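Local coordinates for protein AimR transcriptional regulator (Bacillus phage phi3T, PDB 5ZVV) that activates transcription of the phage aimX locus as a homodimer and, on binding the arbitrium peptide, becomes an inactive monomer, switching infection from lysis to lysogeny, at residues Y330-G335 and I360-L365; D323-G328 and S354-F359. All blocks are in the same frame, centred on the assembly; numbering follows the deposited sequence.

Contact 1 of 2, residues Y330-G335 and I360-L365; sequences YYYYKG and IQLPLL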
ATOM      1  N   TYR A 330      -9.514  22.122  -5.710  1.00 20.62           N
ATOM      2  CA  TYR A 330     -10.586  22.977  -5.204  1.00 22.76           C
ATOM      3  C   TYR A 330     -10.033  24.117  -4.359  1.00 25.86           C
ATOM      4  O   TYR A 330     -10.349  25.291  -4.592  1.00 25.27           O
ATOM      5  CB  TYR A 330     -11.573  22.126  -4.399  1.00 23.16           C
ATOM      6  CG  TYR A 330     -12.636  22.898  -3.645  1.00 23.28           C
ATOM      7  CD1 TYR A 330     -13.823  23.274  -4.262  1.00 24.94           C
ATOM      8  CD2 TYR A 330     -12.464  23.224  -2.306  1.00 25.07           C
ATOM      9  CE1 TYR A 330     -14.799  23.970  -3.572  1.00 23.70           C
ATOM     10  CE2 TYR A 330     -13.433  23.921  -1.607  1.00 28.74           C
ATOM     11  CZ  TYR A 330     -14.598  24.292  -2.243  1.00 32.62           C
ATOM     12  OH  TYR A 330     -15.562  24.984  -1.545  1.00 35.30           O
ATOM     13  N   TYR A 331      -9.196  23.791  -3.372  1.00 26.66           N
ATOM     14  CA  TYR A 331      -8.606  24.839  -2.554  1.00 30.31           C
ATOM     15  C   TYR A 331      -7.577  25.660  -3.320  1.00 28.24           C
ATOM     16  O   TYR A 331      -7.316  26.807  -2.937  1.00 28.48           O
ATOM     17  CB  TYR A 331      -7.961  24.235  -1.306  1.00 30.00           C
ATOM     18  CG  TYR A 331      -8.943  23.574  -0.365  1.00 30.00           C
ATOM     19  CD1 TYR A 331      -9.599  24.311   0.614  1.00 30.00           C
ATOM     20  CD2 TYR A 331      -9.215  22.217  -0.458  1.00 30.00           C
ATOM     21  CE1 TYR A 331     -10.498  23.711   1.475  1.00 30.00           C
ATOM     22  CE2 TYR A 331     -10.114  21.608   0.400  1.00 30.00           C
ATOM     23  CZ  TYR A 331     -10.752  22.359   1.363  1.00 30.00           C
ATOM     24  OH  TYR A 331     -11.645  21.760   2.221  1.00 30.00           O
ATOM     25  N   TYR A 332      -6.998  25.120  -4.398  1.00 28.66           N
ATOM     26  CA  TYR A 332      -6.168  25.962  -5.257  1.00 28.93           C
ATOM     27  C   TYR A 332      -6.998  27.071  -5.900  1.00 26.95           C
ATOM     28  O   TYR A 332      -6.584  28.236  -5.928  1.00 28.83           O
ATOM     29  CB  TYR A 332      -5.467  25.122  -6.325  1.00 27.94           C
ATOM     30  CG  TYR A 332      -4.714  25.955  -7.340  1.00 29.02           C
ATOM     31  CD1 TYR A 332      -3.596  26.691  -6.969  1.00 29.51           C
ATOM     32  CD2 TYR A 332      -5.122  26.009  -8.666  1.00 28.43           C
ATOM     33  CE1 TYR A 332      -2.907  27.458  -7.889  1.00 26.47           C
ATOM     34  CE2 TYR A 332      -4.435  26.772  -9.595  1.00 25.48           C
ATOM     35  CZ  TYR A 332      -3.331  27.494  -9.200  1.00 25.54           C
ATOM     36  OH  TYR A 332      -2.644  28.254 -10.119  1.00 27.52           O
ATOM     37  N   TYR A 333      -8.183  26.729  -6.412  1.00 26.92           N
ATOM     38  CA  TYR A 333      -9.043  27.745  -7.023  1.00 27.11           C
ATOM     39  C   TYR A 333      -9.586  28.715  -5.980  1.00 28.79           C
ATOM     40  O   TYR A 333      -9.640  29.932  -6.218  1.00 24.39           O
ATOM     41  CB  TYR A 333     -10.185  27.072  -7.780  1.00 21.37           C
ATOM     42  CG  TYR A 333      -9.712  26.083  -8.818  1.00 20.33           C
ATOM     43  CD1 TYR A 333      -8.679  26.403  -9.688  1.00 19.11           C
ATOM     44  CD2 TYR A 333     -10.286  24.823  -8.916  1.00 16.85           C
ATOM     45  CE1 TYR A 333      -8.238  25.500 -10.635  1.00 16.73           C
ATOM     46  CE2 TYR A 333      -9.852  23.913  -9.860  1.00 19.26           C
ATOM     47  CZ  TYR A 333      -8.827  24.258 -10.716  1.00 17.20           C
ATOM     48  OH  TYR A 333      -8.395  23.354 -11.654  1.00 16.35           O
ATOM     49  N   LYS A 334     -10.001  28.194  -4.821  1.00 27.85           N
ATOM     50  CA  LYS A 334     -10.414  29.068  -3.727  1.00 31.20           C
ATOM     51  C   LYS A 334      -9.302  30.041  -3.360  1.00 32.34           C
ATOM     52  O   LYS A 334      -9.569  31.200  -3.031  1.00 32.23           O
ATOM     53  CB  LYS A 334     -10.820  28.240  -2.508  1.00 29.15           C
ATOM     54  CG  LYS A 334     -12.010  27.327  -2.738  1.00 25.81           C
ATOM     55  CD  LYS A 334     -13.322  28.060  -2.549  1.00 35.63           C
ATOM     56  CE  LYS A 334     -13.529  28.441  -1.093  1.00 39.78           C
ATOM     57  NZ  LYS A 334     -14.844  29.099  -0.880  1.00 35.93           N
ATOM     58  N   GLY A 335      -8.049  29.586  -3.414  1.00 31.80           N
ATOM     59  CA  GLY A 335      -6.937  30.485  -3.160  1.00 30.49           C
ATOM     60  C   GLY A 335      -6.756  31.508  -4.263  1.00 31.57           C
ATOM     61  O   GLY A 335      -6.438  32.670  -3.997  1.00 29.84           O
ATOM     62  N   ILE A 360       0.959  19.364  -7.196  1.00 24.51           N
ATOM     63  CA  ILE A 360       1.217  20.134  -5.987  1.00 24.71           C
ATOM     64  C   ILE A 360       1.988  21.409  -6.301  1.00 26.49           C
ATOM     65  O   ILE A 360       2.011  22.341  -5.489  1.00 28.89           O
ATOM     66  CB  ILE A 360       1.964  19.266  -4.951  1.00 34.14           C
ATOM     67  CG1 ILE A 360       1.982  19.953  -3.581  1.00 28.39           C
ATOM     68  CG2 ILE A 360       3.380  18.961  -5.424  1.00 26.15           C
ATOM     69  CD1 ILE A 360       2.598  19.115  -2.486  1.00 36.85           C
ATOM     70  N   GLN A 361       2.616  21.483  -7.474  1.00 26.45           N
ATOM     71  CA  GLN A 361       3.302  22.710  -7.849  1.00 30.08           C
ATOM     72  C   GLN A 361       2.331  23.846  -8.134  1.00 33.38           C
ATOM     73  O   GLN A 361       2.749  25.007  -8.134  1.00 37.25           O
ATOM     74  CB  GLN A 361       4.201  22.466  -9.062  1.00 31.14           C
ATOM     75  CG  GLN A 361       3.470  22.015 -10.313  1.00 33.09           C
ATOM     76  CD  GLN A 361       4.421  21.667 -11.444  1.00 43.28           C
ATOM     77  OE1 GLN A 361       5.084  22.541 -12.004  1.00 44.28           O
ATOM     78  NE2 GLN A 361       4.500  20.383 -11.779  1.00 36.37           N
ATOM     79  N   LEU A 362       1.049  23.541  -8.370  1.00 31.25           N
ATOM     80  CA  LEU A 362       0.075  24.609  -8.604  1.00 32.64           C
ATOM     81  C   LEU A 362       0.048  25.608  -7.457  1.00 32.24           C
ATOM     82  O   LEU A 362       0.322  26.799  -7.692  1.00 33.23           O
ATOM     83  CB  LEU A 362      -1.310  24.011  -8.880  1.00 32.32           C
ATOM     84  CG  LEU A 362      -1.579  23.385 -10.242  1.00 32.23           C
ATOM     85  CD1 LEU A 362      -2.978  22.798 -10.264  1.00 30.76           C
ATOM     86  CD2 LEU A 362      -1.428  24.436 -11.313  1.00 26.39           C
ATOM     87  N   PRO A 363      -0.249  25.215  -6.210  1.00 28.91           N
ATOM     88  CA  PRO A 363      -0.182  26.213  -5.131  1.00 30.14           C
ATOM     89  C   PRO A 363       1.235  26.671  -4.841  1.00 30.62           C
ATOM     90  O   PRO A 363       1.450  27.862  -4.573  1.00 35.08           O
ATOM     91  CB  PRO A 363      -0.809  25.480  -3.937  1.00 30.64           C
ATOM     92  CG  PRO A 363      -0.580  24.051  -4.221  1.00 30.55           C
ATOM     93  CD  PRO A 363      -0.692  23.902  -5.698  1.00 26.79           C
ATOM     94  N   LEU A 364       2.209  25.759  -4.901  1.00 32.94           N
ATOM     95  CA  LEU A 364       3.598  26.131  -4.645  1.00 34.45           C
ATOM     96  C   LEU A 364       4.043  27.263  -5.563  1.00 40.68           C
ATOM     97  O   LEU A 364       4.548  28.291  -5.094  1.00 41.16           O
ATOM     98  CB  LEU A 364       4.505  24.912  -4.807  1.00 30.96           C
ATOM     99  CG  LEU A 364       4.329  23.828  -3.741  1.00 33.98           C
ATOM    100  CD1 LEU A 364       5.181  22.611  -4.064  1.00 33.52           C
ATOM    101  CD2 LEU A 364       4.673  24.380  -2.367  1.00 36.88           C
ATOM    102  N   LEU A 365       3.850  27.096  -6.878  1.00 33.91           N
ATOM    103  CA  LEU A 365       4.144  28.177  -7.815  1.00 37.01           C
ATOM    104  C   LEU A 365       3.443  29.463  -7.400  1.00 39.68           C
ATOM    105  O   LEU A 365       4.046  30.543  -7.414  1.00 41.12           O
ATOM    106  CB  LEU A 365       3.726  27.785  -9.234  1.00 35.23           C
ATOM    107  CG  LEU A 365       4.581  26.765  -9.992  1.00 41.62           C
ATOM    108  CD1 LEU A 365       3.881  26.337 -11.273  1.00 37.70           C
ATOM    109  CD2 LEU A 365       5.962  27.328 -10.296  1.00 36.23           C
TER
HETATM  110  O   HOH W   1      -0.167  27.915 -10.030  1.00 29.90           O

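Contact 2 of 2, residues D323-G328 and S354-F359; sequences DENELG and SDDKYF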
ATOM      1  N   ASP A 323     -13.045  14.028  -3.810  1.00 32.36           N
ATOM      2  CA  ASP A 323     -11.968  13.291  -3.165  1.00 31.62           C
ATOM      3  C   ASP A 323     -10.807  14.239  -2.859  1.00 28.81           C
ATOM      4  O   ASP A 323     -10.868  15.442  -3.124  1.00 29.16           O
ATOM      5  CB  ASP A 323     -11.543  12.085  -4.014  1.00 35.63           C
ATOM      6  CG  ASP A 323     -10.869  12.465  -5.332  1.00 31.55           C
ATOM      7  OD1 ASP A 323     -10.534  13.645  -5.553  1.00 34.52           O
ATOM      8  OD2 ASP A 323     -10.666  11.554  -6.161  1.00 32.43           O
ATOM      9  N   GLU A 324      -9.727  13.690  -2.305  1.00 28.12           N
ATOM     10  CA  GLU A 324      -8.673  14.544  -1.762  1.00 29.02           C
ATOM     11  C   GLU A 324      -7.905  15.270  -2.864  1.00 28.57           C
ATOM     12  O   GLU A 324      -7.538  16.438  -2.697  1.00 31.41           O
ATOM     13  CB  GLU A 324      -7.738  13.713  -0.885  1.00 35.20           C
ATOM     14  CG  GLU A 324      -8.468  13.032   0.269  1.00 32.10           C
ATOM     15  CD  GLU A 324      -7.585  12.086   1.051  1.00 43.69           C
ATOM     16  OE1 GLU A 324      -7.257  12.398   2.216  1.00 43.35           O
ATOM     17  OE2 GLU A 324      -7.216  11.028   0.496  1.00 48.73           O
ATOM     18  N   ASN A 325      -7.657  14.604  -3.994  1.00 25.30           N
ATOM     19  CA  ASN A 325      -6.995  15.262  -5.121  1.00 26.88           C
ATOM     20  C   ASN A 325      -7.858  16.399  -5.666  1.00 25.35           C
ATOM     21  O   ASN A 325      -7.394  17.542  -5.830  1.00 27.52           O
ATOM     22  CB  ASN A 325      -6.696  14.220  -6.204  1.00 30.23           C
ATOM     23  CG  ASN A 325      -5.683  14.699  -7.225  1.00 29.11           C
ATOM     24  OD1 ASN A 325      -6.039  15.053  -8.347  1.00 24.45           O
ATOM     25  ND2 ASN A 325      -4.410  14.703  -6.842  1.00 26.52           N
ATOM     26  N   GLU A 326      -9.133  16.098  -5.936  1.00 29.99           N
ATOM     27  CA  GLU A 326     -10.090  17.129  -6.313  1.00 24.84           C
ATOM     28  C   GLU A 326     -10.135  18.249  -5.287  1.00 24.92           C
ATOM     29  O   GLU A 326     -10.361  19.407  -5.646  1.00 23.66           O
ATOM     30  CB  GLU A 326     -11.484  16.520  -6.486  1.00 29.05           C
ATOM     31  CG  GLU A 326     -11.640  15.653  -7.727  1.00 31.25           C
ATOM     32  CD  GLU A 326     -12.893  14.801  -7.693  1.00 32.33           C
ATOM     33  OE1 GLU A 326     -13.464  14.622  -6.597  1.00 33.04           O
ATOM     34  OE2 GLU A 326     -13.310  14.310  -8.764  1.00 33.25           O
ATOM     35  N   LEU A 327      -9.923  17.930  -4.008  1.00 27.57           N
ATOM     36  CA  LEU A 327      -9.894  18.977  -2.994  1.00 25.97           C
ATOM     37  C   LEU A 327      -8.624  19.810  -3.086  1.00 20.70           C
ATOM     38  O   LEU A 327      -8.644  21.002  -2.759  1.00 23.68           O
ATOM     39  CB  LEU A 327     -10.043  18.368  -1.603  1.00 29.13           C
ATOM     40  CG  LEU A 327     -11.481  18.009  -1.232  1.00 27.06           C
ATOM     41  CD1 LEU A 327     -11.545  17.376   0.149  1.00 29.53           C
ATOM     42  CD2 LEU A 327     -12.367  19.246  -1.306  1.00 23.38           C
ATOM     43  N   GLY A 328      -7.517  19.209  -3.524  1.00 26.94           N
ATOM     44  CA  GLY A 328      -6.322  19.995  -3.787  1.00 25.92           C
ATOM     45  C   GLY A 328      -6.557  21.036  -4.861  1.00 21.27           C
ATOM     46  O   GLY A 328      -6.246  22.222  -4.682  1.00 21.16           O
ATOM     47  N   SER A 354      -3.280  12.854  -1.242  1.00 32.49           N
ATOM     48  CA  SER A 354      -3.563  12.058  -2.428  1.00 33.43           C
ATOM     49  C   SER A 354      -2.297  11.592  -3.133  1.00 28.58           C
ATOM     50  O   SER A 354      -2.388  11.011  -4.219  1.00 32.11           O
ATOM     51  CB  SER A 354      -4.448  12.845  -3.400  1.00 29.82           C
ATOM     52  OG  SER A 354      -3.817  14.038  -3.828  1.00 33.50           O
ATOM     53  N   ASP A 355      -1.125  11.834  -2.540  1.00 35.35           N
ATOM     54  CA  ASP A 355       0.147  11.334  -3.066  1.00 31.96           C
ATOM     55  C   ASP A 355       0.393  11.841  -4.486  1.00 35.71           C
ATOM     56  O   ASP A 355       0.897  11.117  -5.349  1.00 34.67           O
ATOM     57  CB  ASP A 355       0.200   9.804  -3.009  1.00 30.65           C
ATOM     58  CG  ASP A 355       1.614   9.260  -3.098  1.00 41.01           C
ATOM     59  OD1 ASP A 355       2.571  10.063  -3.060  1.00 38.54           O
ATOM     60  OD2 ASP A 355       1.765   8.023  -3.206  1.00 39.19           O
ATOM     61  N   ASP A 356       0.024  13.095  -4.733  1.00 33.10           N
ATOM     62  CA  ASP A 356       0.176  13.728  -6.041  1.00 33.41           C
ATOM     63  C   ASP A 356       1.420  14.608  -5.986  1.00 32.97           C
ATOM     64  O   ASP A 356       1.396  15.698  -5.411  1.00 34.52           O
ATOM     65  CB  ASP A 356      -1.072  14.531  -6.401  1.00 29.66           C
ATOM     66  CG  ASP A 356      -1.092  14.975  -7.859  1.00 28.45           C
ATOM     67  OD1 ASP A 356      -0.011  15.138  -8.463  1.00 31.50           O
ATOM     68  OD2 ASP A 356      -2.201  15.167  -8.403  1.00 32.30           O
ATOM     69  N   LYS A 357       2.506  14.130  -6.587  1.00 30.62           N
ATOM     70  CA  LYS A 357       3.766  14.858  -6.614  1.00 33.97           C
ATOM     71  C   LYS A 357       3.917  15.732  -7.851  1.00 33.02           C
ATOM     72  O   LYS A 357       4.984  16.321  -8.052  1.00 34.75           O
ATOM     73  CB  LYS A 357       4.943  13.880  -6.525  1.00 33.58           C
ATOM     74  CG  LYS A 357       4.922  12.998  -5.286  1.00 36.49           C
ATOM     75  CD  LYS A 357       6.137  12.086  -5.216  1.00 30.15           C
ATOM     76  CE  LYS A 357       6.079  11.192  -3.981  1.00 39.87           C
ATOM     77  NZ  LYS A 357       7.306  10.360  -3.822  1.00 43.34           N
ATOM     78  N   TYR A 358       2.877  15.833  -8.680  1.00 34.86           N
ATOM     79  CA  TYR A 358       2.938  16.616  -9.911  1.00 27.78           C
ATOM     80  C   TYR A 358       2.166  17.927  -9.796  1.00 27.39           C
ATOM     81  O   TYR A 358       2.741  19.003  -9.979  1.00 25.27           O
ATOM     82  CB  TYR A 358       2.413  15.789 -11.092  1.00 29.56           C
ATOM     83  CG  TYR A 358       2.590  16.470 -12.431  1.00 29.06           C
ATOM     84  CD1 TYR A 358       3.856  16.744 -12.928  1.00 30.72           C
ATOM     85  CD2 TYR A 358       1.491  16.840 -13.199  1.00 36.14           C
ATOM     86  CE1 TYR A 358       4.029  17.367 -14.146  1.00 27.02           C
ATOM     87  CE2 TYR A 358       1.657  17.464 -14.425  1.00 30.29           C
ATOM     88  CZ  TYR A 358       2.928  17.724 -14.890  1.00 28.36           C
ATOM     89  OH  TYR A 358       3.105  18.344 -16.104  1.00 30.95           O
ATOM     90  N   PHE A 359       0.869  17.861  -9.491  1.00 27.04           N
ATOM     91  CA  PHE A 359       0.056  19.071  -9.465  1.00 27.76           C
ATOM     92  C   PHE A 359       0.211  19.873  -8.180  1.00 29.73           C
ATOM     93  O   PHE A 359      -0.339  20.978  -8.091  1.00 28.21           O
ATOM     94  CB  PHE A 359      -1.416  18.722  -9.691  1.00 26.58           C
ATOM     95  CG  PHE A 359      -1.701  18.205 -11.070  1.00 25.10           C
ATOM     96  CD1 PHE A 359      -1.754  19.071 -12.149  1.00 20.93           C
ATOM     97  CD2 PHE A 359      -1.906  16.853 -11.290  1.00 24.42           C
ATOM     98  CE1 PHE A 359      -2.008  18.602 -13.421  1.00 19.15           C
ATOM     99  CE2 PHE A 359      -2.161  16.376 -12.558  1.00 21.40           C
ATOM    100  CZ  PHE A 359      -2.213  17.251 -13.626  1.00 18.70           C
TER

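Contact 1 of 2, residues Y330-G335 and I360-L365
With CG anti to the backbone N (chi1 174°), the Tyr332 side chain carries its ring to Leu362 and Pro363. On Leu362, chi1 of -76° sets CG anti to the carbonyl carbon and takes the two methyls over the CD2/CE2 part of that ring. The main touch is a CH-pi contact over one face of the tyrosine: Leu362 CB sits above the middle of the Tyr332 ring, 3.9 Å from its centroid and only 9° off the normal. The two side chains cross at about a right angle, and the leucine methyls lie over the same face, toward the CD2/CE2 edge, with Leu362 CD2 4.2 Å from Tyr332 CE2. The CD1/CE1 edge runs along the leucine-proline peptide, where Tyr332 CE1 comes within 3.3 Å of Leu362 O and Tyr332 CD1 within 4.2 Å of Pro363 CD. No direct hydrogen bond joins the segments. Instead a water donates to Leu362 O at 2.6 Å and makes a short contact of 2.5 Å with Tyr332 OH, linking this buried tyrosine to helix 361-369. Around the pair, Phe272 and Ile276 of helix 260-277 also pack on Leu362, while Pro363 leans on Ser347 and Ile348 of helix 341-353. Helix 324-338 thus meets the second helix on, 361-369, with helix 341-353 between them in the chain, consistent with the helix stacking of TPR-clan folds.

Contact 2 of 2, residues D323-G328 and S354-F359
Asn325 is the tight point: with CG anti to the backbone N (chi1 -164°) its amide extends to the loop, and ND2 gives one hydrogen to Ser354 OG at 3.1 Å (N-H...O 171°) and the other to Asp356 OD2 at 2.7 Å. Both acceptors lie close to the amide plane, and the carboxylate of Asp356, turned only 8° from that plane, takes the bond on its anti lone pair. With both N-H groups engaged, the rotation of the amide is largely fixed. Ser354 OG is also bonded to Tyr350 O and Phe351 O, one turn back in helix 341-353. That helix ends here in a Schellman motif, with Asp355 at positive phi as the C-prime residue. Asp356 OD1 then accepts from Tyr358 N at 3.0 Å, forming an Asx turn, and from Phe359 N, also at 3.0 Å, which makes it an Asx motif. One carboxylate therefore shapes the loop with one oxygen and holds helix 324-338 with the other. Toward the start of that helix the contact thins to a lone carbon touch, Glu324 CB to Ser354 CB at 4.2 Å, where both residues are partly exposed. Beyond it, exposed Asp323 meets nothing of the loop and instead closes a capping box with Glu326, its OD1 accepting Glu326 N at 2.9 Å.

In the fold
Contacts 1 and 2 lie about 10 Å apart, centre to centre, on the same side of the chain's centre and near its C-terminal end. Both draw on helix 324-338: contact 2 on its first turn, contact 1 further along. The partners follow in the same order, the loop 354-359 and then helix 361-369, so the segments alternate along the chain. Helix 341-353 makes up much of the chain between 335 and 354, and it touches side chains of both contacts. A polar join and an apolar one thus connect helix 324-338 to the loop 354-359 and to helix 361-369, across helix 341-353 in the sequence, within the TPR-clan region of this dimeric regulator; no other subunit touches either contact.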